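Local coordinates for protein phospholipase C-beta (PLC-beta) (Sepia officinalis, PDB 3QR0) that is a multidomain phospholipase C of the beta class, built from PH, EF-hand, TIM-barrel and C2 domains, and holds a calcium ion, at residues 327-332 with 457-462; 439-444 with 463-468. All coordinates share one frame; numbering follows the deposited sequence.

Contact 1: residues 327-332 with 457-462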
loop_
_atom_site.group_PDB
_atom_site.type_symbol
_atom_site.label_atom_id
_atom_site.label_comp_id
_atom_site.label_asym_id
_atom_site.label_seq_id
_atom_site.Cartn_x
_atom_site.Cartn_y
_atom_site.Cartn_z
ATOM N N LEU A 327 -20.930 8.698 5.417
ATOM C CA LEU A 327 -22.006 8.012 4.709
ATOM C C LEU A 327 -22.129 6.584 5.238
ATOM O O LEU A 327 -21.257 6.108 5.964
ATOM C CB LEU A 327 -21.740 8.014 3.202
ATOM C CG LEU A 327 -21.669 9.419 2.578
ATOM C CD1 LEU A 327 -21.279 9.345 1.114
ATOM C CD2 LEU A 327 -22.996 10.161 2.752
ATOM N N THR A 328 -23.222 5.913 4.886
ATOM C CA THR A 328 -23.441 4.526 5.282
ATOM C C THR A 328 -22.243 3.625 4.925
ATOM O O THR A 328 -21.607 3.830 3.894
ATOM C CB THR A 328 -24.719 3.964 4.624
ATOM O OG1 THR A 328 -24.856 2.577 4.946
ATOM C CG2 THR A 328 -24.666 4.118 3.095
ATOM N N LEU A 329 -21.940 2.645 5.780
ATOM C CA LEU A 329 -20.862 1.658 5.517
ATOM C C LEU A 329 -20.908 1.048 4.117
ATOM O O LEU A 329 -19.864 0.759 3.521
ATOM C CB LEU A 329 -20.902 0.498 6.525
ATOM C CG LEU A 329 -20.019 0.569 7.774
ATOM C CD1 LEU A 329 -20.303 -0.632 8.685
ATOM C CD2 LEU A 329 -18.545 0.608 7.399
ATOM N N ALA A 330 -22.119 0.819 3.616
ATOM C CA ALA A 330 -22.323 0.242 2.286
ATOM C C ALA A 330 -21.734 1.102 1.154
ATOM O O ALA A 330 -21.542 0.611 0.049
ATOM C CB ALA A 330 -23.823 -0.009 2.041
ATOM N N ALA A 331 -21.432 2.365 1.442
ATOM C CA ALA A 331 -20.921 3.306 0.445
ATOM C C ALA A 331 -19.412 3.219 0.176
ATOM O O ALA A 331 -18.899 3.957 -0.655
ATOM C CB ALA A 331 -21.292 4.737 0.855
ATOM N N TYR A 332 -18.710 2.320 0.856
ATOM C CA TYR A 332 -17.250 2.298 0.813
ATOM C C TYR A 332 -16.687 0.984 0.306
ATOM O O TYR A 332 -17.272 -0.076 0.511
ATOM C CB TYR A 332 -16.686 2.567 2.209
ATOM C CG TYR A 332 -17.108 3.900 2.749
ATOM C CD1 TYR A 332 -16.314 5.028 2.579
ATOM C CD2 TYR A 332 -18.319 4.044 3.408
ATOM C CE1 TYR A 332 -16.716 6.271 3.066
ATOM C CE2 TYR A 332 -18.728 5.275 3.893
ATOM C CZ TYR A 332 -17.928 6.381 3.717
ATOM O OH TYR A 332 -18.354 7.591 4.203
ATOM N N PRO A 457 -24.741 2.499 10.175
ATOM C CA PRO A 457 -23.943 3.637 10.633
ATOM C C PRO A 457 -22.798 3.957 9.675
ATOM O O PRO A 457 -22.524 3.179 8.759
ATOM C CB PRO A 457 -23.381 3.163 11.981
ATOM C CG PRO A 457 -24.258 2.054 12.411
ATOM C CD PRO A 457 -24.740 1.397 11.155
ATOM N N THR A 458 -22.142 5.090 9.892
ATOM C CA THR A 458 -21.032 5.529 9.038
ATOM C C THR A 458 -19.705 5.081 9.636
ATOM O O THR A 458 -19.630 4.814 10.835
ATOM C CB THR A 458 -21.003 7.061 8.896
ATOM O OG1 THR A 458 -20.508 7.649 10.107
ATOM C CG2 THR A 458 -22.408 7.613 8.596
ATOM N N PRO A 459 -18.647 5.002 8.814
ATOM C CA PRO A 459 -17.351 4.685 9.408
ATOM C C PRO A 459 -16.969 5.666 10.524
ATOM O O PRO A 459 -16.375 5.262 11.530
ATOM C CB PRO A 459 -16.381 4.787 8.222
ATOM C CG PRO A 459 -17.221 4.537 7.014
ATOM C CD PRO A 459 -18.575 5.109 7.343
ATOM N N TYR A 460 -17.334 6.933 10.350
ATOM C CA TYR A 460 -17.063 7.966 11.345
ATOM C C TYR A 460 -17.760 7.657 12.681
ATOM O O TYR A 460 -17.171 7.833 13.749
ATOM C CB TYR A 460 -17.492 9.338 10.815
ATOM C CG TYR A 460 -17.001 10.493 11.656
ATOM C CD1 TYR A 460 -15.700 10.973 11.519
ATOM C CD2 TYR A 460 -17.829 11.101 12.587
ATOM C CE1 TYR A 460 -15.240 12.033 12.296
ATOM C CE2 TYR A 460 -17.378 12.166 13.364
ATOM C CZ TYR A 460 -16.082 12.619 13.210
ATOM O OH TYR A 460 -15.629 13.666 13.977
ATOM N N ASP A 461 -18.999 7.172 12.611
ATOM C CA ASP A 461 -19.743 6.791 13.817
ATOM C C ASP A 461 -19.032 5.684 14.577
ATOM O O ASP A 461 -19.140 5.607 15.796
ATOM C CB ASP A 461 -21.151 6.280 13.476
ATOM C CG ASP A 461 -22.050 7.348 12.895
ATOM O OD1 ASP A 461 -21.833 8.550 13.175
ATOM O OD2 ASP A 461 -22.991 6.966 12.157
ATOM N N LEU A 462 -18.318 4.827 13.845
ATOM C CA LEU A 462 -17.768 3.601 14.403
ATOM C C LEU A 462 -16.239 3.587 14.480
ATOM O O LEU A 462 -15.636 2.524 14.511
ATOM C CB LEU A 462 -18.268 2.412 13.579
ATOM C CG LEU A 462 -19.784 2.184 13.601
ATOM C CD1 LEU A 462 -20.149 0.978 12.764
ATOM C CD2 LEU A 462 -20.287 2.013 15.024
#
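Tyr332 receives the ring of Pro459 on one face, and its side chain can be followed outward from CB. CB heads toward 457-462. CG stands anti to the carbonyl carbon (chi1 -60°), which sets one ring face against the proline. CD2 then meets Pro459 CG. CE2 comes nearest, 3.5 Å from both Pro459 CG and Pro459 CD. CZ meets the same two carbons a little farther off. Pro459 CG lies 3.8 Å from the ring centroid and 23° off the normal, a CH-pi contact offset toward the rim. At the tip, Tyr332 OH accepts from Leu327 N at 3.1 Å and also bonds to Asn324 O, which fixes the hydroxyl. The contact lies in the X part of the TIM barrel. There the loop leading into strand 332-334 meets the loop that precedes strand 466-469. Leu329 N donates to Pro457 O at 3.1 Å, with a bent N-H...O angle of 144°. Beside this bond, Leu327 O takes a CA-H...O contact from Thr458 CA, also at 3.1 Å. Thr458 starts an ST motif: its OG1 accepts from Asp461 N at 3.0 Å. Thr458 N in turn donates to Asp461 OD2, from above the carboxylate plane. Leu329 and Pro459 run in opposite directions alongside each other, Leu329 CD2 4.2 Å from Pro459 CG. Leu329 CD1 touches Leu462 CD1 more loosely.

Contact 2: residues 439-444 with 463-468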
loop_
_atom_site.group_PDB
_atom_site.type_symbol
_atom_site.label_atom_id
_atom_site.label_comp_id
_atom_site.label_asym_id
_atom_site.label_seq_id
_atom_site.Cartn_x
_atom_site.Cartn_y
_atom_site.Cartn_z
ATOM N N LEU A 439 -13.412 -1.431 22.711
ATOM C CA LEU A 439 -13.337 -1.483 21.244
ATOM C C LEU A 439 -14.459 -2.310 20.617
ATOM O O LEU A 439 -14.849 -2.070 19.475
ATOM C CB LEU A 439 -11.990 -2.060 20.787
ATOM C CG LEU A 439 -10.712 -1.393 21.298
ATOM C CD1 LEU A 439 -9.490 -2.172 20.811
ATOM C CD2 LEU A 439 -10.649 0.071 20.869
ATOM N N LEU A 440 -14.962 -3.295 21.352
ATOM C CA LEU A 440 -15.975 -4.199 20.825
ATOM C C LEU A 440 -17.336 -3.513 20.725
ATOM O O LEU A 440 -17.852 -3.004 21.723
ATOM C CB LEU A 440 -16.082 -5.433 21.716
ATOM C CG LEU A 440 -16.980 -6.566 21.227
ATOM C CD1 LEU A 440 -16.520 -7.082 19.866
ATOM C CD2 LEU A 440 -16.984 -7.688 22.261
ATOM N N LEU A 441 -17.909 -3.502 19.522
ATOM C CA LEU A 441 -19.259 -2.976 19.325
ATOM C C LEU A 441 -20.255 -4.102 19.567
ATOM O O LEU A 441 -20.621 -4.837 18.647
ATOM C CB LEU A 441 -19.439 -2.388 17.918
ATOM C CG LEU A 441 -20.749 -1.608 17.740
ATOM C CD1 LEU A 441 -20.691 -0.266 18.472
ATOM C CD2 LEU A 441 -21.069 -1.400 16.268
ATOM N N ASP A 442 -20.685 -4.232 20.816
ATOM C CA ASP A 442 -21.551 -5.339 21.231
ATOM C C ASP A 442 -23.031 -4.946 21.287
ATOM O O ASP A 442 -23.862 -5.752 21.704
ATOM C CB ASP A 442 -21.090 -5.895 22.591
ATOM C CG ASP A 442 -21.169 -4.868 23.707
ATOM O OD1 ASP A 442 -21.494 -3.695 23.428
ATOM O OD2 ASP A 442 -20.902 -5.232 24.869
ATOM N N LYS A 443 -23.345 -3.721 20.861
ATOM C CA LYS A 443 -24.708 -3.180 20.885
ATOM C C LYS A 443 -24.923 -2.180 19.744
ATOM O O LYS A 443 -23.975 -1.513 19.325
ATOM C CB LYS A 443 -24.958 -2.435 22.195
ATOM C CG LYS A 443 -25.435 -3.295 23.354
ATOM C CD LYS A 443 -25.915 -2.435 24.528
ATOM C CE LYS A 443 -27.008 -1.443 24.109
ATOM N NZ LYS A 443 -27.840 -0.967 25.249
ATOM N N PRO A 444 -26.175 -2.042 19.261
ATOM C CA PRO A 444 -26.473 -0.982 18.290
ATOM C C PRO A 444 -26.239 0.409 18.873
ATOM O O PRO A 444 -26.396 0.602 20.077
ATOM C CB PRO A 444 -27.963 -1.183 17.989
ATOM C CG PRO A 444 -28.260 -2.578 18.382
ATOM C CD PRO A 444 -27.354 -2.884 19.529
ATOM N N ARG A 463 -15.621 4.763 14.545
ATOM C CA ARG A 463 -14.175 4.845 14.712
ATOM C C ARG A 463 -13.753 4.116 15.981
ATOM O O ARG A 463 -14.437 4.190 17.003
ATOM C CB ARG A 463 -13.707 6.297 14.784
ATOM C CG ARG A 463 -13.666 7.009 13.446
ATOM C CD ARG A 463 -13.333 8.476 13.649
ATOM N NE ARG A 463 -14.379 9.126 14.430
ATOM C CZ ARG A 463 -14.228 10.246 15.136
ATOM N NH1 ARG A 463 -13.062 10.880 15.179
ATOM N NH2 ARG A 463 -15.258 10.730 15.813
ATOM N N LYS A 464 -12.634 3.401 15.892
ATOM C CA LYS A 464 -12.080 2.644 17.016
ATOM C C LYS A 464 -13.035 1.564 17.526
ATOM O O LYS A 464 -13.034 1.250 18.715
ATOM C CB LYS A 464 -11.680 3.589 18.159
ATOM C CG LYS A 464 -10.667 4.666 17.750
ATOM C CD LYS A 464 -9.257 4.309 18.161
ATOM C CE LYS A 464 -9.031 4.534 19.651
ATOM N NZ LYS A 464 -7.953 3.645 20.179
ATOM N N LYS A 465 -13.842 0.997 16.632
ATOM C CA LYS A 465 -14.739 -0.100 16.989
ATOM C C LYS A 465 -14.465 -1.346 16.149
ATOM O O LYS A 465 -14.128 -1.253 14.962
ATOM C CB LYS A 465 -16.206 0.312 16.839
ATOM C CG LYS A 465 -16.635 1.482 17.728
ATOM C CD LYS A 465 -16.635 1.101 19.196
ATOM C CE LYS A 465 -16.952 2.286 20.091
ATOM N NZ LYS A 465 -16.657 1.946 21.504
ATOM N N ILE A 466 -14.593 -2.503 16.796
ATOM C CA ILE A 466 -14.436 -3.806 16.165
ATOM C C ILE A 466 -15.818 -4.437 16.083
ATOM O O ILE A 466 -16.513 -4.559 17.099
ATOM C CB ILE A 466 -13.495 -4.713 16.984
ATOM C CG1 ILE A 466 -12.063 -4.169 16.935
ATOM C CG2 ILE A 466 -13.536 -6.162 16.457
ATOM C CD1 ILE A 466 -11.170 -4.683 18.053
ATOM N N LEU A 467 -16.232 -4.790 14.867
ATOM C CA LEU A 467 -17.524 -5.425 14.637
ATOM C C LEU A 467 -17.339 -6.910 14.378
ATOM O O LEU A 467 -16.371 -7.321 13.725
ATOM C CB LEU A 467 -18.258 -4.779 13.460
ATOM C CG LEU A 467 -18.848 -3.401 13.756
ATOM C CD1 LEU A 467 -17.782 -2.338 13.602
ATOM C CD2 LEU A 467 -20.039 -3.112 12.839
ATOM N N ILE A 468 -18.266 -7.705 14.902
ATOM C CA ILE A 468 -18.221 -9.150 14.758
ATOM C C ILE A 468 -19.236 -9.603 13.728
ATOM O O ILE A 468 -20.429 -9.343 13.874
ATOM C CB ILE A 468 -18.550 -9.882 16.081
ATOM C CG1 ILE A 468 -17.651 -9.388 17.218
ATOM C CG2 ILE A 468 -18.392 -11.393 15.893
ATOM C CD1 ILE A 468 -16.174 -9.561 16.958
HETATM O O HOH W 1 -18.201 -0.306 21.804
HETATM O O HOH W 2 -20.396 -6.419 16.351
#
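Leu440 and Leu441 both turn CG anti to the backbone N (chi1 -173° and -170°), and from there their methyls reach Ile468 and Leu467. Leu440 CB points away from 463-468, yet CD1 comes back to within 3.7 Å of Ile468 CG1. Leu441 lies alongside Leu467, both pointing the same way, with Leu441 CD2 3.9 Å from Leu467 CG. Leu439 runs at a slant to Ile466, and Leu439 CB touches Ile466 CD1 at 3.9 Å. Two backbone bonds set the register of the two segments. Ile466 N donates to Leu439 O at 2.7 Å. Leu441 N donates to Ile466 O at 3.0 Å, almost straight at 176°. Leu439 O also receives a CA-H...O contact from Lys465 CA at 3.2 Å. The Lys465 chain bends at chi2, and its CD comes close to Leu439 O. Its NZ bonds to Glu438 O and to a water, which donates to Leu440 O. The amine thus ties down the backbone at the start of 439-444. Leu414 and Phe436 cover other parts of Ile466. The bond pattern is that of a single parallel beta bridge. It is made by Ile466, the first residue of strand 466-469, which lies parallel to strand 412-418 after helix 422-436, the beta-alpha-beta repeat of a TIM barrel.

Contacts 1 and 2 have centres 13 Å apart, and both lie in the X half of the TIM barrel. Their segments alternate along the chain: 327-332, 439-444, 457-462, then 463-468. The last two are continuous, so the loop of contact 1 continues through 463-465 into strand 466-469. Side chains join them as well. Leu462 CD2 packs on Leu441 CD2 at 3.7 Å, and Leu462 CD1 lies near Leu467 CD2. Contact 2 ties the start of the connection from helix 422-436 to the strand it leads to, and contact 1 holds its later part against the loop before strand 332-334. Strand 466-469 neighbours strand 412-418, which carries the calcium ligand Glu417.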